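Long-range contacts in NADPH-dependent nitro/flavin reductase (Bacillus subtilis, PDB 3N2S), which uses NADPH to reduce FMN, and also reduces nitroaromatic compounds, quinones and azo dyes: residues 75-80 / 161-166; 58-63 / 147-152; 200-205 / 220-225. All blocks are in the same frame, centred on the assembly; numbering follows the deposited sequence.

Contact 1: residues 75-80 / 161-166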
loop_
_atom_site.group_PDB
_atom_site.type_symbol
_atom_site.label_atom_id
_atom_site.label_comp_id
_atom_site.label_asym_id
_atom_site.label_seq_id
_atom_site.Cartn_x
_atom_site.Cartn_y
_atom_site.Cartn_z
ATOM N N HIS A 75 21.190 0.073 -1.599
ATOM C CA HIS A 75 20.595 -1.237 -1.281
ATOM C C HIS A 75 19.348 -1.409 -2.124
ATOM O O HIS A 75 18.677 -0.410 -2.416
ATOM C CB HIS A 75 20.223 -1.346 0.216
ATOM C CG HIS A 75 20.161 -2.763 0.728
ATOM N ND1 HIS A 75 21.233 -3.627 0.596
ATOM C CD2 HIS A 75 19.178 -3.405 1.400
ATOM C CE1 HIS A 75 20.863 -4.763 1.160
ATOM N NE2 HIS A 75 19.644 -4.673 1.671
ATOM N N PHE A 76 19.024 -2.658 -2.499
ATOM C CA PHE A 76 17.801 -2.937 -3.247
ATOM C C PHE A 76 16.892 -3.846 -2.422
ATOM O O PHE A 76 17.278 -4.973 -2.103
ATOM C CB PHE A 76 18.087 -3.521 -4.640
ATOM C CG PHE A 76 16.867 -3.633 -5.528
ATOM C CD1 PHE A 76 16.176 -2.493 -5.941
ATOM C CD2 PHE A 76 16.409 -4.879 -5.963
ATOM C CE1 PHE A 76 15.039 -2.610 -6.750
ATOM C CE2 PHE A 76 15.288 -4.985 -6.777
ATOM C CZ PHE A 76 14.620 -3.852 -7.175
ATOM N N PHE A 77 15.718 -3.338 -2.045
ATOM C CA PHE A 77 14.742 -4.084 -1.256
ATOM C C PHE A 77 13.647 -4.637 -2.159
ATOM O O PHE A 77 13.176 -3.931 -3.043
ATOM C CB PHE A 77 14.100 -3.189 -0.179
ATOM C CG PHE A 77 15.042 -2.599 0.849
ATOM C CD1 PHE A 77 15.253 -3.235 2.072
ATOM C CD2 PHE A 77 15.652 -1.363 0.634
ATOM C CE1 PHE A 77 16.069 -2.655 3.052
ATOM C CE2 PHE A 77 16.502 -0.802 1.602
ATOM C CZ PHE A 77 16.695 -1.449 2.807
ATOM N N VAL A 78 13.220 -5.886 -1.922
ATOM C CA VAL A 78 12.097 -6.448 -2.680
ATOM C C VAL A 78 10.966 -6.706 -1.691
ATOM O O VAL A 78 11.138 -7.495 -0.749
ATOM C CB VAL A 78 12.422 -7.688 -3.570
ATOM C CG1 VAL A 78 11.155 -8.205 -4.270
ATOM C CG2 VAL A 78 13.503 -7.350 -4.598
ATOM N N PHE A 79 9.814 -6.038 -1.905
ATOM C CA PHE A 79 8.647 -6.209 -1.043
ATOM C C PHE A 79 7.796 -7.321 -1.576
ATOM O O PHE A 79 7.440 -7.309 -2.757
ATOM C CB PHE A 79 7.835 -4.895 -0.895
ATOM C CG PHE A 79 8.495 -3.954 0.080
ATOM C CD1 PHE A 79 8.047 -3.862 1.394
ATOM C CD2 PHE A 79 9.608 -3.201 -0.297
ATOM C CE1 PHE A 79 8.690 -3.024 2.312
ATOM C CE2 PHE A 79 10.237 -2.347 0.614
ATOM C CZ PHE A 79 9.776 -2.270 1.917
ATOM N N CYS A 80 7.452 -8.274 -0.698
ATOM C CA CYS A 80 6.623 -9.431 -1.079
ATOM C C CYS A 80 5.378 -9.514 -0.257
ATOM O O CYS A 80 5.454 -9.329 0.956
ATOM C CB CYS A 80 7.399 -10.740 -0.926
ATOM S SG CYS A 80 8.998 -10.783 -1.753
ATOM N N LEU A 161 12.392 -1.669 -4.225
ATOM C CA LEU A 161 12.576 -0.308 -3.745
ATOM C C LEU A 161 14.069 -0.057 -3.732
ATOM O O LEU A 161 14.784 -0.676 -2.946
ATOM C CB LEU A 161 11.959 -0.077 -2.342
ATOM C CG LEU A 161 11.927 1.390 -1.875
ATOM C CD1 LEU A 161 10.911 2.225 -2.727
ATOM C CD2 LEU A 161 11.601 1.485 -0.369
ATOM N N ALA A 162 14.542 0.771 -4.675
ATOM C CA ALA A 162 15.934 1.170 -4.785
ATOM C C ALA A 162 16.107 2.334 -3.814
ATOM O O ALA A 162 15.285 3.242 -3.792
ATOM C CB ALA A 162 16.251 1.609 -6.209
ATOM N N VAL A 163 17.106 2.241 -2.927
ATOM C CA VAL A 163 17.382 3.271 -1.924
ATOM C C VAL A 163 18.875 3.627 -2.020
ATOM O O VAL A 163 19.698 2.734 -2.159
ATOM C CB VAL A 163 17.021 2.818 -0.475
ATOM C CG1 VAL A 163 17.193 3.977 0.508
ATOM C CG2 VAL A 163 15.591 2.245 -0.389
ATOM N N GLY A 164 19.203 4.908 -1.949
ATOM C CA GLY A 164 20.601 5.322 -1.992
ATOM C C GLY A 164 20.814 6.808 -1.820
ATOM O O GLY A 164 19.861 7.568 -1.606
ATOM N N HIS A 165 22.081 7.222 -1.926
ATOM C CA HIS A 165 22.510 8.616 -1.824
ATOM C C HIS A 165 22.313 9.203 -3.206
ATOM O O HIS A 165 22.880 8.678 -4.157
ATOM C CB HIS A 165 23.996 8.698 -1.394
ATOM C CG HIS A 165 24.224 8.218 0.006
ATOM N ND1 HIS A 165 24.076 9.064 1.083
ATOM C CD2 HIS A 165 24.518 6.976 0.465
ATOM C CE1 HIS A 165 24.308 8.327 2.156
ATOM N NE2 HIS A 165 24.583 7.066 1.836
ATOM N N PRO A 166 21.445 10.221 -3.387
ATOM C CA PRO A 166 21.219 10.729 -4.746
ATOM C C PRO A 166 22.456 11.373 -5.384
ATOM O O PRO A 166 23.181 12.096 -4.706
ATOM C CB PRO A 166 20.077 11.738 -4.560
ATOM C CG PRO A 166 19.474 11.424 -3.203
ATOM C CD PRO A 166 20.632 10.949 -2.396
#

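Contact 2: residues 58-63 / 147-152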
loop_
_atom_site.group_PDB
_atom_site.type_symbol
_atom_site.label_atom_id
_atom_site.label_comp_id
_atom_site.label_asym_id
_atom_site.label_seq_id
_atom_site.Cartn_x
_atom_site.Cartn_y
_atom_site.Cartn_z
ATOM N N ARG A 58 21.798 -7.468 -10.667
ATOM C CA ARG A 58 21.912 -7.403 -12.128
ATOM C C ARG A 58 20.753 -8.120 -12.790
ATOM O O ARG A 58 20.108 -7.545 -13.663
ATOM C CB ARG A 58 23.260 -7.983 -12.622
ATOM C CG ARG A 58 23.502 -7.672 -14.105
ATOM C CD ARG A 58 24.374 -8.712 -14.788
ATOM N NE ARG A 58 23.872 -10.087 -14.640
ATOM C CZ ARG A 58 22.969 -10.653 -15.435
ATOM N NH1 ARG A 58 22.580 -11.901 -15.222
ATOM N NH2 ARG A 58 22.439 -9.971 -16.442
ATOM N N GLU A 59 20.476 -9.369 -12.382
ATOM C CA GLU A 59 19.376 -10.144 -12.961
ATOM C C GLU A 59 18.059 -9.404 -12.802
ATOM O O GLU A 59 17.290 -9.317 -13.755
ATOM C CB GLU A 59 19.247 -11.530 -12.297
ATOM C CG GLU A 59 20.367 -12.506 -12.591
ATOM C CD GLU A 59 20.237 -13.755 -11.745
ATOM O OE1 GLU A 59 20.566 -13.705 -10.534
ATOM O OE2 GLU A 59 19.735 -14.765 -12.284
ATOM N N LEU A 60 17.784 -8.885 -11.599
ATOM C CA LEU A 60 16.544 -8.154 -11.321
ATOM C C LEU A 60 16.444 -6.900 -12.174
ATOM O O LEU A 60 15.364 -6.601 -12.681
ATOM C CB LEU A 60 16.433 -7.812 -9.817
ATOM C CG LEU A 60 16.303 -9.027 -8.858
ATOM C CD1 LEU A 60 16.457 -8.607 -7.421
ATOM C CD2 LEU A 60 15.001 -9.831 -9.100
ATOM N N SER A 61 17.566 -6.190 -12.377
ATOM C CA SER A 61 17.589 -5.003 -13.233
ATOM C C SER A 61 17.130 -5.393 -14.654
ATOM O O SER A 61 16.285 -4.712 -15.232
ATOM C CB SER A 61 19.005 -4.417 -13.288
ATOM O OG SER A 61 19.067 -3.432 -14.303
ATOM N N VAL A 62 17.688 -6.498 -15.197
ATOM C CA VAL A 62 17.354 -6.997 -16.544
ATOM C C VAL A 62 15.881 -7.373 -16.614
ATOM O O VAL A 62 15.166 -6.901 -17.515
ATOM C CB VAL A 62 18.271 -8.168 -16.993
ATOM C CG1 VAL A 62 17.789 -8.770 -18.315
ATOM C CG2 VAL A 62 19.706 -7.690 -17.120
ATOM N N LEU A 63 15.417 -8.194 -15.648
ATOM C CA LEU A 63 14.015 -8.628 -15.583
ATOM C C LEU A 63 13.080 -7.434 -15.474
ATOM O O LEU A 63 12.008 -7.460 -16.066
ATOM C CB LEU A 63 13.786 -9.640 -14.429
ATOM C CG LEU A 63 14.576 -10.962 -14.523
ATOM C CD1 LEU A 63 14.543 -11.738 -13.193
ATOM C CD2 LEU A 63 14.112 -11.807 -15.702
ATOM N N GLU A 147 12.639 -17.228 -8.870
ATOM C CA GLU A 147 13.808 -18.105 -8.950
ATOM C C GLU A 147 15.050 -17.379 -8.418
ATOM O O GLU A 147 15.845 -17.994 -7.713
ATOM C CB GLU A 147 14.073 -18.572 -10.393
ATOM C CG GLU A 147 13.012 -19.466 -10.989
ATOM C CD GLU A 147 13.500 -20.083 -12.281
ATOM O OE1 GLU A 147 13.016 -19.674 -13.359
ATOM O OE2 GLU A 147 14.415 -20.936 -12.221
ATOM N N VAL A 148 15.222 -16.068 -8.751
ATOM C CA VAL A 148 16.366 -15.273 -8.268
ATOM C C VAL A 148 16.324 -15.197 -6.723
ATOM O O VAL A 148 17.342 -15.409 -6.050
ATOM C CB VAL A 148 16.399 -13.848 -8.915
ATOM C CG1 VAL A 148 17.402 -12.926 -8.222
ATOM C CG2 VAL A 148 16.684 -13.911 -10.407
ATOM N N LEU A 149 15.142 -14.904 -6.178
ATOM C CA LEU A 149 14.947 -14.715 -4.736
ATOM C C LEU A 149 14.642 -16.002 -3.973
ATOM O O LEU A 149 14.587 -15.972 -2.743
ATOM C CB LEU A 149 13.843 -13.670 -4.492
ATOM C CG LEU A 149 14.026 -12.292 -5.169
ATOM C CD1 LEU A 149 12.783 -11.443 -4.990
ATOM C CD2 LEU A 149 15.242 -11.561 -4.627
ATOM N N GLN A 150 14.416 -17.123 -4.701
ATOM C CA GLN A 150 14.080 -18.446 -4.131
ATOM C C GLN A 150 12.888 -18.328 -3.165
ATOM O O GLN A 150 12.940 -18.797 -2.022
ATOM C CB GLN A 150 15.316 -19.110 -3.491
ATOM C CG GLN A 150 16.394 -19.499 -4.521
ATOM C CD GLN A 150 16.034 -20.742 -5.321
ATOM O OE1 GLN A 150 15.950 -21.855 -4.785
ATOM N NE2 GLN A 150 15.792 -20.581 -6.619
ATOM N N THR A 151 11.842 -17.607 -3.612
ATOM C CA THR A 151 10.660 -17.412 -2.772
ATOM C C THR A 151 9.787 -18.653 -2.834
ATOM O O THR A 151 9.576 -19.197 -3.913
ATOM C CB THR A 151 9.906 -16.122 -3.106
ATOM O OG1 THR A 151 9.579 -16.107 -4.494
ATOM C CG2 THR A 151 10.661 -14.864 -2.688
ATOM N N PRO A 152 9.268 -19.113 -1.682
ATOM C CA PRO A 152 8.436 -20.328 -1.689
ATOM C C PRO A 152 7.000 -20.041 -2.124
ATOM O O PRO A 152 6.668 -18.900 -2.492
ATOM C CB PRO A 152 8.525 -20.792 -0.232
ATOM C CG PRO A 152 8.628 -19.479 0.559
ATOM C CD PRO A 152 9.427 -18.551 -0.323
#

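Contact 3: residues 200-205 / 220-225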
loop_
_atom_site.group_PDB
_atom_site.type_symbol
_atom_site.label_atom_id
_atom_site.label_comp_id
_atom_site.label_asym_id
_atom_site.label_seq_id
_atom_site.Cartn_x
_atom_site.Cartn_y
_atom_site.Cartn_z
ATOM N N THR A 200 -7.444 20.781 -17.368
ATOM C CA THR A 200 -6.503 21.594 -16.590
ATOM C C THR A 200 -5.229 20.771 -16.329
ATOM O O THR A 200 -4.132 21.277 -16.533
ATOM C CB THR A 200 -7.154 22.047 -15.266
ATOM O OG1 THR A 200 -8.315 22.812 -15.579
ATOM C CG2 THR A 200 -6.218 22.883 -14.401
ATOM N N TYR A 201 -5.389 19.525 -15.865
ATOM C CA TYR A 201 -4.248 18.647 -15.590
ATOM C C TYR A 201 -3.443 18.342 -16.830
ATOM O O TYR A 201 -2.224 18.428 -16.774
ATOM C CB TYR A 201 -4.685 17.355 -14.891
ATOM C CG TYR A 201 -3.523 16.565 -14.328
ATOM C CD1 TYR A 201 -2.559 17.176 -13.525
ATOM C CD2 TYR A 201 -3.425 15.197 -14.533
ATOM C CE1 TYR A 201 -1.514 16.439 -12.962
ATOM C CE2 TYR A 201 -2.403 14.444 -13.951
ATOM C CZ TYR A 201 -1.448 15.066 -13.172
ATOM O OH TYR A 201 -0.431 14.314 -12.635
ATOM N N ASP A 202 -4.109 18.026 -17.956
ATOM C CA ASP A 202 -3.413 17.765 -19.215
ATOM C C ASP A 202 -2.559 18.962 -19.673
ATOM O O ASP A 202 -1.448 18.768 -20.170
ATOM C CB ASP A 202 -4.402 17.354 -20.312
ATOM C CG ASP A 202 -4.731 15.870 -20.297
ATOM O OD1 ASP A 202 -3.994 15.101 -19.630
ATOM O OD2 ASP A 202 -5.655 15.467 -21.018
ATOM N N LYS A 203 -3.058 20.188 -19.457
ATOM C CA LYS A 203 -2.310 21.413 -19.798
ATOM C C LYS A 203 -1.111 21.557 -18.824
ATOM O O LYS A 203 -0.012 21.875 -19.267
ATOM C CB LYS A 203 -3.234 22.642 -19.728
ATOM C CG LYS A 203 -2.552 23.926 -20.213
ATOM C CD LYS A 203 -3.414 25.154 -19.939
ATOM C CE LYS A 203 -2.692 26.436 -20.281
ATOM N NZ LYS A 203 -1.574 26.739 -19.340
ATOM N N THR A 204 -1.325 21.312 -17.509
ATOM C CA THR A 204 -0.247 21.369 -16.490
ATOM C C THR A 204 0.890 20.396 -16.875
ATOM O O THR A 204 2.070 20.743 -16.809
ATOM C CB THR A 204 -0.790 21.021 -15.096
ATOM O OG1 THR A 204 -1.742 21.994 -14.690
ATOM C CG2 THR A 204 0.314 20.920 -14.027
ATOM N N ILE A 205 0.521 19.173 -17.280
ATOM C CA ILE A 205 1.513 18.152 -17.633
ATOM C C ILE A 205 2.230 18.457 -18.942
ATOM O O ILE A 205 3.455 18.313 -19.011
ATOM C CB ILE A 205 0.868 16.734 -17.562
ATOM C CG1 ILE A 205 0.413 16.389 -16.109
ATOM C CG2 ILE A 205 1.804 15.647 -18.109
ATOM C CD1 ILE A 205 1.462 16.608 -14.978
ATOM N N THR A 220 0.405 15.183 -23.112
ATOM C CA THR A 220 -0.510 15.424 -22.003
ATOM C C THR A 220 -0.472 14.159 -21.100
ATOM O O THR A 220 0.032 13.114 -21.516
ATOM C CB THR A 220 -1.931 15.632 -22.525
ATOM O OG1 THR A 220 -2.371 14.430 -23.152
ATOM C CG2 THR A 220 -2.057 16.851 -23.480
ATOM N N TRP A 221 -1.037 14.253 -19.899
ATOM C CA TRP A 221 -1.089 13.121 -18.980
ATOM C C TRP A 221 -1.964 12.010 -19.545
ATOM O O TRP A 221 -1.542 10.864 -19.558
ATOM C CB TRP A 221 -1.632 13.566 -17.612
ATOM C CG TRP A 221 -1.608 12.477 -16.591
ATOM C CD1 TRP A 221 -0.514 11.988 -15.938
ATOM C CD2 TRP A 221 -2.740 11.769 -16.072
ATOM N NE1 TRP A 221 -0.894 11.026 -15.032
ATOM C CE2 TRP A 221 -2.258 10.872 -15.091
ATOM C CE3 TRP A 221 -4.122 11.841 -16.305
ATOM C CZ2 TRP A 221 -3.106 10.034 -14.360
ATOM C CZ3 TRP A 221 -4.963 11.005 -15.585
ATOM C CH2 TRP A 221 -4.457 10.131 -14.605
ATOM N N SER A 222 -3.180 12.353 -19.998
ATOM C CA SER A 222 -4.132 11.370 -20.529
ATOM C C SER A 222 -3.555 10.603 -21.736
ATOM O O SER A 222 -3.706 9.395 -21.787
ATOM C CB SER A 222 -5.468 12.032 -20.851
ATOM O OG SER A 222 -5.286 13.034 -21.829
ATOM N N ASP A 223 -2.801 11.268 -22.624
ATOM C CA ASP A 223 -2.151 10.569 -23.737
ATOM C C ASP A 223 -1.012 9.658 -23.248
ATOM O O ASP A 223 -0.917 8.535 -23.713
ATOM C CB ASP A 223 -1.635 11.546 -24.791
ATOM C CG ASP A 223 -2.727 12.109 -25.699
ATOM O OD1 ASP A 223 -3.873 11.579 -25.669
ATOM O OD2 ASP A 223 -2.432 13.041 -26.455
ATOM N N GLN A 224 -0.197 10.124 -22.288
ATOM C CA GLN A 224 0.903 9.352 -21.703
ATOM C C GLN A 224 0.391 8.094 -20.975
ATOM O O GLN A 224 0.873 7.003 -21.266
ATOM C CB GLN A 224 1.714 10.229 -20.737
ATOM C CG GLN A 224 2.990 9.561 -20.220
ATOM C CD GLN A 224 3.753 10.414 -19.242
ATOM O OE1 GLN A 224 3.205 11.204 -18.472
ATOM N NE2 GLN A 224 5.057 10.308 -19.304
ATOM N N ILE A 225 -0.588 8.241 -20.063
ATOM C CA ILE A 225 -1.083 7.094 -19.288
ATOM C C ILE A 225 -1.724 6.011 -20.126
ATOM O O ILE A 225 -1.487 4.830 -19.871
ATOM C CB ILE A 225 -1.839 7.423 -17.953
ATOM C CG1 ILE A 225 -3.080 8.303 -18.171
ATOM C CG2 ILE A 225 -0.890 8.038 -16.926
ATOM C CD1 ILE A 225 -4.349 7.577 -18.143
HETATM O O HOH W 1 -5.041 15.187 -24.009
#

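Contact 1: residues 75-80 / 161-166
Phe77 and Val163 meet because each turns a branch toward the other: CG of Phe77 lies anti to the carbonyl carbon (chi1 -61°), and CG2 of Val163 takes the equivalent position on its own residue. The methyl CG2 of Val163 therefore arrives at the edge of the phenyl ring, near its plane, 3.8 Å from Phe77 CD2. On the other face of the sheet, Phe76 places its CG anti to the backbone N (chi1 -171°), which swings the ring toward the partner strand. Its CD1 lies 3.8 Å from Ala162 CA, again an edge-on approach, and 4.1 Å from the methyl CB of Ala162.

The frame beneath is an antiparallel ladder. His75 with Val163 and Phe77 with Leu161 are hydrogen-bonded pairs, while Phe76 with Ala162, between them, is a non-hydrogen-bonded pair. Phe77 N donates to Leu161 O at 3.0 Å in a nearly straight bond (171°), and Leu161 N returns a shorter one to Phe77 O at 2.7 Å. Leu161 O also sits in the plane of the Phe77 ring at its edge, so this oxygen meets both the amide and the aromatic rim. One face of that ring carries CD2 of His75, whose NE2 is hydrogen-bonded to Tyr182 OH of the second subunit. Farther along, Phe79 brings CE2 to 4.1 Å from Leu161 CB.

The two strands are the inner pair of the four-stranded sheet: 75-82 bonds on its other side to 46-51, and 155-164 is flanked by 131-135. Helix 104-127 covers the face bearing Phe77, Phe79 and Leu161, touching them through Ala118, Met121 and Ser122.

Contact 2: residues 58-63 / 147-152
Glu59 and Val148 mark where the two helical backbones come nearest, their CA atoms 7.6 Å apart. Helix 54-63 is still regular here, with Leu63 N bonded to Glu59 O, whereas helix 142-149 is ending. Gln150 leaves helical geometry with a positive phi of 52°. Its side chain folds back so that NE2 donates almost straight to Glu147 O, at 2.8 Å and on a carbonyl lone pair, which ties the departing chain to the last turn.

Val148 is the centre of the contact, and its two methyls divide the work. CG1, anti to the backbone N (chi1 169°), packs against Leu60, 4.0 Å from its CD2. CG2 is shared by two residues one turn apart: it lies 4.1 Å from Leu63 CD1 and 3.7 Å from Glu59 OE2. The side chains of Glu59 and Val148 run past each other in opposite senses, so the valine methyl touches the acid at CB and again at the carboxylate. Deeper in, Leu60 extends CD1 to 4.2 Å from Leu149 CD2, leucine methyl against leucine methyl. The leucine and valine contacts are apolar packing, while at Glu59 a methyl lies against a carboxylate; no polar pair links the two segments. Lys56 adds a polar link nearby, its NZ hydrogen-bonded to Val148 O, and Leu149 makes backbone hydrogen bonds to the second subunit.

Leu60 and Leu149 both reach down to Val51 of strand 46-51, so the helices lie side by side on one face of the sheet. This is one helical layer of the alpha-beta-alpha sandwich built by the nitroreductase family.

Contact 3: residues 200-205 / 220-225
Tyr201 turns the edge of its ring toward the face of the Trp221 indole, an edge-to-face pair, tilted, with planes at 59°. The tyrosine touches with CE2, which comes down over the five-membered ring 3.4 Å from Trp221 CG. Ile225 CG2 lies against the opposite face, so the indole is packed on both faces, and Trp221 NE1 is hydrogen-bonded to Tyr42 O of the second subunit. The phenol OH of Tyr201 bonds to Pro174 O. Ile205 fills in beside the pair, its CG1 3.8 Å from Trp221 CB.

Asp202 reaches across to the first turn of helix 221-229 with both carboxylate oxygens. OD1 accepts a nearly straight bond (171°) from Ser222 N at 2.9 Å, while OD2 accepts from Ser222 OG at 2.6 Å. Both donors arrive on the syn side, about 20° out of the carboxylate plane. Water 1 also donates to Asp202 OD2 and bonds to Thr220 OG1, the N-cap atom that accepts from Asp223 N. With a leucine in place of Asp202, Ser222 N and Ser222 OG would probably both lose their acceptor, and water 1 one of its partners.

A carboxylate set among donors at a helix N-terminus is likely to stay ionised, favoured by the helix dipole, and its two bonds link short helix segments that run nearly at right angles.

How the contacts relate
Contacts 1 and 2 belong to one compact body: their centres are 14 Å apart, and they touch where Leu60 and Leu149 pack on Phe76 and Val78. Along the chain their segments alternate, 58-63, 75-80, 147-152, then 161-166, each helix leading into a strand, so the two helices and the two central strands interleave along the chain. Contact 3 comes later, entirely within the helical C-terminal part. Its centre is about 29 Å from that of contact 1 and about 34 Å from that of contact 2, across the chain's centre from the latter. All three reach the second subunit; at contact 3 the outlying helical part packs on Tyr42 of that subunit.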